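Local coordinates for protein restrictocin (Aspergillus restrictus, PDB 1AQZ) that acts as a highly specific ribonuclease toxin that inactivates ribosomes, probably by cutting a single conserved site in the large ribosomal RNA, at residues N53-D56 with K60-K63. Sequence-based numbering, arbitrary orientation.
Sequences NGYD and KLIK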
ATOM      1  N   ASN A  53       4.261   7.071   3.846  1.00  9.22           N
ATOM      2  CA  ASN A  53       3.209   8.059   4.043  1.00 12.94           C
ATOM      3  C   ASN A  53       3.845   9.399   4.434  1.00 13.53           C
ATOM      4  O   ASN A  53       3.241  10.189   5.140  1.00 14.19           O
ATOM      5  CB  ASN A  53       2.202   7.627   5.101  1.00 12.88           C
ATOM      6  CG  ASN A  53       0.900   8.325   4.938  1.00 16.66           C
ATOM      7  OD1 ASN A  53       0.646   8.910   3.886  1.00 15.25           O
ATOM      8  ND2 ASN A  53       0.052   8.269   5.960  1.00 16.76           N
ATOM      9  N   GLY A  54       5.085   9.616   4.014  1.00 13.87           N
ATOM     10  CA  GLY A  54       5.765  10.852   4.325  1.00 13.82           C
ATOM     11  C   GLY A  54       6.568  10.903   5.619  1.00 18.14           C
ATOM     12  O   GLY A  54       7.084  11.968   5.930  1.00 19.01           O
ATOM     13  N   TYR A  55       6.717   9.788   6.362  1.00 15.15           N
ATOM     14  CA  TYR A  55       7.465   9.806   7.613  1.00 12.63           C
ATOM     15  C   TYR A  55       8.771   9.074   7.458  1.00 16.65           C
ATOM     16  O   TYR A  55       8.927   8.297   6.494  1.00 15.59           O
ATOM     17  CB  TYR A  55       6.704   9.036   8.701  1.00 14.08           C
ATOM     18  CG  TYR A  55       5.418   9.655   9.122  1.00 15.10           C
ATOM     19  CD1 TYR A  55       5.389  10.637  10.105  1.00 16.61           C
ATOM     20  CD2 TYR A  55       4.214   9.283   8.510  1.00 18.30           C
ATOM     21  CE1 TYR A  55       4.197  11.236  10.475  1.00 21.09           C
ATOM     22  CE2 TYR A  55       2.998   9.887   8.863  1.00 19.94           C
ATOM     23  CZ  TYR A  55       2.998  10.854   9.855  1.00 22.21           C
ATOM     24  OH  TYR A  55       1.790  11.385  10.270  1.00 24.42           O
ATOM     25  N   ASP A  56       9.697   9.313   8.403  1.00 16.63           N
ATOM     26  CA  ASP A  56      10.939   8.529   8.481  1.00 13.96           C
ATOM     27  C   ASP A  56      10.705   7.360   9.466  1.00 14.91           C
ATOM     28  O   ASP A  56       9.654   7.296  10.099  1.00 15.76           O
ATOM     29  CB  ASP A  56      12.172   9.416   8.830  1.00 19.89           C
ATOM     30  CG  ASP A  56      12.290   9.806  10.305  1.00 20.60           C
ATOM     31  OD1 ASP A  56      11.464   9.439  11.172  1.00 21.74           O
ATOM     32  OD2 ASP A  56      13.293  10.497  10.595  1.00 26.79           O
ATOM     33  N   LYS A  60       8.991  10.791  12.513  1.00 17.44           N
ATOM     34  CA  LYS A  60       9.047  12.205  12.229  1.00 18.42           C
ATOM     35  C   LYS A  60       8.591  12.443  10.802  1.00 17.93           C
ATOM     36  O   LYS A  60       9.015  11.742   9.882  1.00 17.77           O
ATOM     37  CB  LYS A  60      10.483  12.705  12.360  1.00 23.15           C
ATOM     38  CG  LYS A  60      10.996  12.804  13.812  1.00 32.50           C
ATOM     39  CD  LYS A  60      12.091  11.757  14.128  1.00 36.99           C
ATOM     40  CE  LYS A  60      13.390  11.995  13.310  1.00 41.53           C
ATOM     41  NZ  LYS A  60      14.241  10.764  13.126  1.00 41.17           N
ATOM     42  N   LEU A  61       7.706  13.414  10.635  1.00 15.80           N
ATOM     43  CA  LEU A  61       7.153  13.817   9.346  1.00 18.72           C
ATOM     44  C   LEU A  61       8.278  14.535   8.568  1.00 19.94           C
ATOM     45  O   LEU A  61       8.940  15.384   9.119  1.00 22.24           O
ATOM     46  CB  LEU A  61       5.956  14.745   9.590  1.00 19.66           C
ATOM     47  CG  LEU A  61       4.726  14.734   8.690  1.00 22.65           C
ATOM     48  CD1 LEU A  61       4.461  16.138   8.291  1.00 26.00           C
ATOM     49  CD2 LEU A  61       4.906  13.884   7.460  1.00 18.67           C
ATOM     50  N   ILE A  62       8.573  14.121   7.340  1.00 17.45           N
ATOM     51  CA  ILE A  62       9.653  14.739   6.563  1.00 17.45           C
ATOM     52  C   ILE A  62       9.125  16.098   6.138  1.00 15.57           C
ATOM     53  O   ILE A  62       7.948  16.228   5.844  1.00 15.72           O
ATOM     54  CB  ILE A  62       9.985  13.890   5.280  1.00 18.66           C
ATOM     55  CG1 ILE A  62      10.408  12.455   5.632  1.00 16.18           C
ATOM     56  CG2 ILE A  62      10.950  14.648   4.357  1.00 15.81           C
ATOM     57  CD1 ILE A  62      11.628  12.327   6.469  1.00 17.85           C
ATOM     58  N   LYS A  63       9.985  17.117   6.122  1.00 16.84           N
ATOM     59  CA  LYS A  63       9.609  18.490   5.713  1.00 19.07           C
ATOM     60  C   LYS A  63       9.129  18.593   4.276  1.00 17.03           C
ATOM     61  O   LYS A  63       9.837  18.159   3.372  1.00 18.47           O
ATOM     62  CB  LYS A  63      10.808  19.458   5.894  1.00 23.96           C
ATOM     63  CG  LYS A  63      10.635  20.828   5.213  1.00 29.24           C
ATOM     64  CD  LYS A  63      11.718  21.904   5.560  1.00 38.64           C
ATOM     65  CE  LYS A  63      13.158  21.620   4.988  1.00 44.14           C
ATOM     66  NZ  LYS A  63      13.367  21.421   3.485  1.00 44.31           N
TER
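The carboxylate of D56 grips K60 at both its backbone N and its side-chain end, while CB rests on I62. That CB lies 3.8 Å from the CD1 methyl of I62, and a chi1 of 78° tucks CG in over its own backbone, flanked by N and C, and turns the carboxylate to K60. There OD1 takes the backbone N-H of K60, N to OD1 3.1 Å, from well above the carboxylate plane, and it also accepts a bond from the N of N58 in the connecting turn. OD2 offers its syn lone pair to K60 NZ in a 2.7 Å salt bridge, reached because the lysine chain bends at chi2 and chi3. With both oxygens engaged, the carboxylate is probably held firmly in its rotation. The surface loop between strand 49-51 and helix 73-76 of this ribonuclease fold doubles back on itself here in a hairpin-like turn, with a single antiparallel bridge in which Y55 and L61 form the non-hydrogen-bonded pair. D56 N donates to K60 O at 2.9 Å. I62 N donates almost straight to G54 O, 3.0 Å away. L61 sets its CD2 methyl over one face of the Y55 ring, 4.2 Å from the centroid, in a CH-pi contact; P67 touches both side chains.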